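Local coordinates for conserved hypothetical protein TM0937 (Thermotoga maritima, PDB 2ESH), which is of unknown function but probably acts as a transcriptional regulator of the PadR-like family, binding DNA through a winged helix-turn-helix domain, at residues 65-70 with 76-81; 10-15 with 91-96. One frame throughout, in Å; residues are numbered along the deposited sequence.

Contact 1 is the two-stranded antiparallel hairpin of 65-70 and 77-82, the probable wing of a winged helix-turn-helix domain. Contact 2 lies nearer the centre of the molecule, where helix 8-24 meets the long C-terminal helix 84-116. Their centres are about 22 Å apart and their nearest atoms about 8 Å, so they do not touch. Along the chain, both strands of contact 1 fall between the two helices of contact 2, and strand 77-82 runs almost directly into helix 84-116. Helix 8-24 touches both regions, since its Leu19 and Val22 pack on Leu65 while its Trp12 reaches the long helix; the hairpin also packs on helix 52-61.

Contact 1 of 2, residues 65-70 with 76-81; sequences LSTEWD and PRKIYR. With CA (calcium ion), chain B.
Trp69 and Lys78 face each other across an antiparallel beta hairpin, the probable wing of a winged helix-turn-helix fold. Six backbone hydrogen bonds join the strands through the pairs Ser66-Arg81, Glu68-Ile79 and Asp70-Arg77. The close packing is on the face bearing Thr67, Trp69, Lys78 and Tyr80. Lys78 CB sits 3.7 Å from the centroid of the Trp69 six-membered ring, almost exactly on its normal, a CH-pi contact. With CG anti to the backbone N (chi1 -166°) and the chain extended beyond it, Lys78 carries CD on across the indole to 3.7 Å from Trp69 CZ2. Its CE then presses on Thr67 CG2 at 3.3 Å, tighter than usual for two carbons. At the edge of the indole, Trp69 CZ3 meets Pro76 O at 3.5 Å. Further along, Thr67 OG1 lies over one face of Tyr80, offset toward the rim, and Leu65 CD1 crosses to Tyr80 CD1 at 3.7 Å. Both Leu65 and Tyr80 are buried, packed on Leu56 of helix 52-61. The other face is looser: Asp70 CB touches Ile79 CG1, and Asp70 OD1 is hydrogen-bonded to Thr72 OG1. Glu68 and Arg81 are solvent-exposed there; in the arginine conformer given, Glu68 OE1 and Arg81 NH2 are 5.7 Å apart, too far for a salt bridge. Outside the hairpin, a calcium ion is bound by Thr67 O at 2.6 Å and by a water at 2.5 Å.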
loop_
_atom_site.group_PDB
_atom_site.type_symbol
_atom_site.label_atom_id
_atom_site.label_comp_id
_atom_site.label_asym_id
_atom_site.label_seq_id
_atom_site.Cartn_x
_atom_site.Cartn_y
_atom_site.Cartn_z
ATOM N N LEU A 65 -0.107 2.387 -12.358
ATOM C CA LEU A 65 -0.037 3.820 -12.089
ATOM C C LEU A 65 0.453 4.466 -13.370
ATOM O O LEU A 65 1.326 3.876 -14.072
ATOM C CB LEU A 65 1.045 4.135 -10.995
ATOM C CG LEU A 65 0.803 3.818 -9.521
ATOM C CD1 LEU A 65 1.770 4.448 -8.615
ATOM C CD2 LEU A 65 -0.618 4.186 -9.061
ATOM N N SER A 66 -0.084 5.653 -13.663
ATOM C CA SER A 66 0.520 6.522 -14.715
ATOM C C SER A 66 1.153 7.767 -14.077
ATOM O O SER A 66 0.893 8.087 -12.924
ATOM C CB SER A 66 -0.501 6.962 -15.743
ATOM O OG SER A 66 -1.490 7.758 -15.100
ATOM N N THR A 67 1.883 8.546 -14.866
ATOM C CA THR A 67 2.690 9.640 -14.305
ATOM C C THR A 67 2.551 10.924 -15.157
ATOM O O THR A 67 2.415 10.865 -16.331
ATOM C CB THR A 67 4.040 8.999 -14.229
ATOM O OG1 THR A 67 4.616 9.083 -12.922
ATOM C CG2 THR A 67 4.878 9.212 -15.345
ATOM N N GLU A 68 2.559 12.091 -14.548
ATOM C CA GLU A 68 2.636 13.314 -15.308
ATOM C C GLU A 68 3.351 14.331 -14.420
ATOM O O GLU A 68 3.028 14.441 -13.296
ATOM C CB GLU A 68 1.220 13.779 -15.658
ATOM C CG GLU A 68 1.165 15.111 -16.421
ATOM C CD GLU A 68 -0.252 15.470 -16.809
ATOM O OE1 GLU A 68 -0.937 16.133 -15.985
ATOM O OE2 GLU A 68 -0.717 15.017 -17.894
ATOM N N TRP A 69 4.339 15.061 -14.949
ATOM C CA TRP A 69 5.018 16.137 -14.186
ATOM C C TRP A 69 4.163 17.362 -13.938
ATOM O O TRP A 69 3.575 17.824 -14.863
ATOM C CB TRP A 69 6.272 16.544 -14.918
ATOM C CG TRP A 69 7.325 15.502 -14.818
ATOM C CD1 TRP A 69 7.527 14.420 -15.697
ATOM C CD2 TRP A 69 8.324 15.368 -13.793
ATOM N NE1 TRP A 69 8.626 13.689 -15.309
ATOM C CE2 TRP A 69 9.123 14.231 -14.127
ATOM C CE3 TRP A 69 8.638 16.089 -12.633
ATOM C CZ2 TRP A 69 10.194 13.804 -13.317
ATOM C CZ3 TRP A 69 9.784 15.677 -11.864
ATOM C CH2 TRP A 69 10.520 14.543 -12.218
ATOM N N ASP A 70 4.019 17.815 -12.685
ATOM C CA ASP A 70 3.527 19.123 -12.351
ATOM C C ASP A 70 4.743 20.096 -12.442
ATOM O O ASP A 70 5.681 19.981 -11.662
ATOM C CB ASP A 70 3.022 19.099 -10.930
ATOM C CG ASP A 70 2.462 20.469 -10.458
ATOM O OD1 ASP A 70 2.326 21.472 -11.251
ATOM O OD2 ASP A 70 2.143 20.559 -9.266
ATOM N N PRO A 76 9.929 20.859 -10.060
ATOM C CA PRO A 76 8.775 20.111 -10.616
ATOM C C PRO A 76 8.638 18.790 -9.865
ATOM O O PRO A 76 9.654 18.203 -9.450
ATOM C CB PRO A 76 9.191 19.834 -12.084
ATOM C CG PRO A 76 10.324 20.835 -12.400
ATOM C CD PRO A 76 11.014 21.035 -11.061
ATOM N N ARG A 77 7.399 18.321 -9.711
ATOM C CA ARG A 77 7.050 17.084 -9.008
ATOM C C ARG A 77 6.294 16.150 -9.950
ATOM O O ARG A 77 5.337 16.572 -10.573
ATOM C CB ARG A 77 6.113 17.412 -7.836
ATOM C CG ARG A 77 6.651 18.367 -6.810
ATOM C CD ARG A 77 7.752 17.654 -6.069
ATOM N NE ARG A 77 8.250 18.544 -5.042
ATOM C CZ ARG A 77 9.049 18.191 -4.029
ATOM N NH1 ARG A 77 9.469 16.934 -3.868
ATOM N NH2 ARG A 77 9.415 19.129 -3.178
ATOM N N LYS A 78 6.722 14.897 -10.032
ATOM C CA LYS A 78 6.130 13.860 -10.855
ATOM C C LYS A 78 4.908 13.290 -10.155
ATOM O O LYS A 78 5.037 12.685 -9.084
ATOM C CB LYS A 78 7.165 12.786 -11.072
ATOM C CG LYS A 78 6.773 11.827 -12.176
ATOM C CD LYS A 78 7.896 10.962 -12.616
ATOM C CE LYS A 78 7.620 10.337 -13.948
ATOM N NZ LYS A 78 8.810 9.521 -14.468
ATOM N N ILE A 79 3.697 13.552 -10.695
ATOM C CA ILE A 79 2.387 13.088 -10.108
ATOM C C ILE A 79 1.969 11.676 -10.562
ATOM O O ILE A 79 1.843 11.362 -11.757
ATOM C CB ILE A 79 1.304 14.065 -10.408
ATOM C CG1 ILE A 79 1.715 15.507 -9.955
ATOM C CG2 ILE A 79 -0.000 13.667 -9.665
ATOM C CD1 ILE A 79 2.118 15.652 -8.460
ATOM N N TYR A 80 1.782 10.788 -9.605
ATOM C CA TYR A 80 1.323 9.394 -9.847
ATOM C C TYR A 80 -0.170 9.330 -9.760
ATOM O O TYR A 80 -0.768 9.979 -8.914
ATOM C CB TYR A 80 1.927 8.414 -8.833
ATOM C CG TYR A 80 3.371 8.318 -8.992
ATOM C CD1 TYR A 80 3.939 7.258 -9.756
ATOM C CD2 TYR A 80 4.223 9.313 -8.453
ATOM C CE1 TYR A 80 5.311 7.186 -9.997
ATOM C CE2 TYR A 80 5.616 9.265 -8.700
ATOM C CZ TYR A 80 6.145 8.171 -9.467
ATOM O OH TYR A 80 7.504 8.061 -9.713
ATOM N N ARG A 81 -0.776 8.517 -10.628
ATOM C CA ARG A 81 -2.248 8.418 -10.737
ATOM C C ARG A 81 -2.610 6.951 -11.024
ATOM O O ARG A 81 -1.920 6.262 -11.814
ATOM C CB ARG A 81 -2.724 9.397 -11.854
ATOM C CG ARG A 81 -4.149 9.287 -12.364
ATOM C CD ARG A 81 -4.531 10.524 -13.270
ATOM N NE ARG A 81 -3.990 11.810 -12.755
ATOM C CZ ARG A 81 -4.700 12.784 -12.154
ATOM N NH1 ARG A 81 -6.037 12.642 -11.945
ATOM N NH2 ARG A 81 -4.070 13.907 -11.745
HETATM CA CA CA B . 2.716 10.070 -18.777
HETATM O O HOH W 1 4.713 10.580 -17.426
#

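Contact 2 of 2, residues 10-15 with 91-96; sequences RGWWLA and REILRS
The indole of Trp12 meets helix 84-116 through one corner of its six-membered ring, with Ile93 and Ser96 lying on opposite sides of the ring plane. Both approach obliquely, neither squarely over a face nor at an edge. Trp12 CZ2 is the atom that touches: it is 4.1 Å from Ile93 CG1 and 4.0 Å from Ser96 CB. The two partners are three residues apart, on successive turns of the long helix, so the ring corner points at the groove between them. Trp12 gets there because its CG is anti to the backbone N (chi1 179°), which sends the indole outward from helix 8-24 and bridges backbones that remain well separated: the nearest CA atoms, those of Trp12 and Ile93, are 9.0 Å apart. On the long helix it is the CG1 branch of Ile93 that meets the ring, and the two side chains slide past each other in opposite directions. Leu97 and Met100, further along the long helix, also touch Trp12, and the neighbouring Trp13 touches Leu97 as well. In PadR relatives the long C-terminal helix is commonly a dimerisation element, and it may be one here. No hydrogen bond or salt bridge crosses between the two segments. Their contact is carbon against carbon at van der Waals range, with only 149 Å² buried, which implies a light, apolar touch with no polar bond between the two segments to fix its geometry.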
loop_
_atom_site.group_PDB
_atom_site.type_symbol
_atom_site.label_atom_id
_atom_site.label_comp_id
_atom_site.label_asym_id
_atom_site.label_seq_id
_atom_site.Cartn_x
_atom_site.Cartn_y
_atom_site.Cartn_z
ATOM N N ARG A 10 5.525 -7.610 4.231
ATOM C CA ARG A 10 5.755 -6.161 4.415
ATOM C C ARG A 10 5.739 -5.435 3.025
ATOM O O ARG A 10 5.089 -4.365 2.861
ATOM C CB ARG A 10 7.133 -5.979 5.110
ATOM C CG ARG A 10 7.265 -4.722 5.910
ATOM C CD ARG A 10 8.721 -4.271 6.165
ATOM N NE ARG A 10 9.252 -3.861 4.881
ATOM C CZ ARG A 10 9.244 -2.619 4.389
ATOM N NH1 ARG A 10 8.776 -1.595 5.120
ATOM N NH2 ARG A 10 9.731 -2.416 3.152
ATOM N N GLY A 11 6.492 -6.037 2.081
ATOM C CA GLY A 11 6.434 -5.776 0.632
ATOM C C GLY A 11 5.009 -5.641 0.068
ATOM O O GLY A 11 4.683 -4.638 -0.532
ATOM N N TRP A 12 4.136 -6.590 0.413
ATOM C CA TRP A 12 2.812 -6.650 -0.119
ATOM C C TRP A 12 1.998 -5.554 0.539
ATOM O O TRP A 12 1.232 -4.841 -0.059
ATOM C CB TRP A 12 2.232 -8.043 0.180
ATOM C CG TRP A 12 0.832 -8.167 -0.320
ATOM C CD1 TRP A 12 0.475 -8.475 -1.582
ATOM C CD2 TRP A 12 -0.395 -7.990 0.422
ATOM N NE1 TRP A 12 -0.906 -8.475 -1.707
ATOM C CE2 TRP A 12 -1.471 -8.192 -0.500
ATOM C CE3 TRP A 12 -0.692 -7.709 1.758
ATOM C CZ2 TRP A 12 -2.822 -8.161 -0.127
ATOM C CZ3 TRP A 12 -2.044 -7.674 2.144
ATOM C CH2 TRP A 12 -3.094 -7.880 1.204
ATOM N N TRP A 13 2.212 -5.421 1.821
ATOM C CA TRP A 13 1.472 -4.463 2.609
ATOM C C TRP A 13 1.894 -3.027 2.251
ATOM O O TRP A 13 1.053 -2.112 2.247
ATOM C CB TRP A 13 1.729 -4.767 4.081
ATOM C CG TRP A 13 0.822 -3.994 4.969
ATOM C CD1 TRP A 13 1.070 -2.799 5.541
ATOM C CD2 TRP A 13 -0.501 -4.337 5.311
ATOM N NE1 TRP A 13 -0.001 -2.412 6.309
ATOM C CE2 TRP A 13 -0.993 -3.331 6.158
ATOM C CE3 TRP A 13 -1.309 -5.453 5.047
ATOM C CZ2 TRP A 13 -2.296 -3.368 6.703
ATOM C CZ3 TRP A 13 -2.632 -5.491 5.600
ATOM C CH2 TRP A 13 -3.099 -4.463 6.399
ATOM N N LEU A 14 3.179 -2.816 1.943
ATOM C CA LEU A 14 3.610 -1.497 1.448
ATOM C C LEU A 14 3.001 -1.116 0.030
ATOM O O LEU A 14 2.340 -0.078 -0.134
ATOM C CB LEU A 14 5.175 -1.409 1.454
ATOM C CG LEU A 14 5.762 0.013 1.172
ATOM C CD1 LEU A 14 5.386 1.120 2.231
ATOM C CD2 LEU A 14 7.319 -0.064 0.944
ATOM N N ALA A 15 3.188 -1.976 -0.967
ATOM C CA ALA A 15 2.641 -1.765 -2.336
ATOM C C ALA A 15 1.154 -1.492 -2.276
ATOM O O ALA A 15 0.677 -0.605 -2.965
ATOM C CB ALA A 15 2.917 -2.955 -3.212
ATOM N N ARG A 91 -8.670 -4.559 -6.524
ATOM C CA ARG A 91 -9.734 -5.516 -6.200
ATOM C C ARG A 91 -9.121 -6.892 -5.795
ATOM O O ARG A 91 -9.629 -7.551 -4.941
ATOM C CB ARG A 91 -10.653 -5.752 -7.397
ATOM C CG ARG A 91 -11.563 -4.617 -7.757
ATOM C CD ARG A 91 -12.367 -4.952 -9.093
ATOM N NE ARG A 91 -13.077 -3.783 -9.579
ATOM C CZ ARG A 91 -14.139 -3.209 -8.976
ATOM N NH1 ARG A 91 -14.689 -3.688 -7.835
ATOM N NH2 ARG A 91 -14.668 -2.137 -9.549
ATOM N N GLU A 92 -8.070 -7.326 -6.442
ATOM C CA GLU A 92 -7.363 -8.521 -6.001
ATOM C C GLU A 92 -6.797 -8.375 -4.570
ATOM O O GLU A 92 -6.803 -9.319 -3.844
ATOM C CB GLU A 92 -6.202 -8.805 -6.936
ATOM C CG GLU A 92 -6.578 -9.325 -8.367
ATOM C CD GLU A 92 -5.281 -9.755 -9.165
ATOM O OE1 GLU A 92 -4.260 -9.018 -9.142
ATOM O OE2 GLU A 92 -5.253 -10.872 -9.759
ATOM N N ILE A 93 -6.327 -7.200 -4.169
ATOM C CA ILE A 93 -5.804 -6.944 -2.816
ATOM C C ILE A 93 -6.961 -6.936 -1.853
ATOM O O ILE A 93 -6.889 -7.483 -0.743
ATOM C CB ILE A 93 -5.139 -5.560 -2.779
ATOM C CG1 ILE A 93 -3.697 -5.710 -3.250
ATOM C CG2 ILE A 93 -5.240 -4.928 -1.352
ATOM C CD1 ILE A 93 -3.132 -4.432 -3.827
ATOM N N LEU A 94 -8.069 -6.359 -2.310
ATOM C CA LEU A 94 -9.233 -6.242 -1.503
ATOM C C LEU A 94 -9.713 -7.684 -1.187
ATOM O O LEU A 94 -9.937 -8.029 -0.057
ATOM C CB LEU A 94 -10.307 -5.384 -2.208
ATOM C CG LEU A 94 -11.692 -5.430 -1.530
ATOM C CD1 LEU A 94 -11.645 -4.669 -0.186
ATOM C CD2 LEU A 94 -12.802 -4.895 -2.395
ATOM N N ARG A 95 -9.797 -8.557 -2.168
ATOM C CA ARG A 95 -10.330 -9.858 -1.892
ATOM C C ARG A 95 -9.422 -10.580 -0.884
ATOM O O ARG A 95 -9.903 -11.348 -0.018
ATOM C CB ARG A 95 -10.375 -10.643 -3.215
ATOM C CG ARG A 95 -10.641 -12.167 -3.003
ATOM C CD ARG A 95 -11.020 -12.840 -4.277
ATOM N NE ARG A 95 -12.389 -12.491 -4.663
ATOM C CZ ARG A 95 -13.011 -12.928 -5.769
ATOM N NH1 ARG A 95 -12.394 -13.725 -6.642
ATOM N NH2 ARG A 95 -14.238 -12.532 -6.009
ATOM N N SER A 96 -8.111 -10.406 -1.027
ATOM C CA SER A 96 -7.162 -11.010 -0.081
ATOM C C SER A 96 -7.207 -10.458 1.350
ATOM O O SER A 96 -6.907 -11.160 2.303
ATOM C CB SER A 96 -5.764 -10.789 -0.551
ATOM O OG SER A 96 -5.412 -11.729 -1.500
#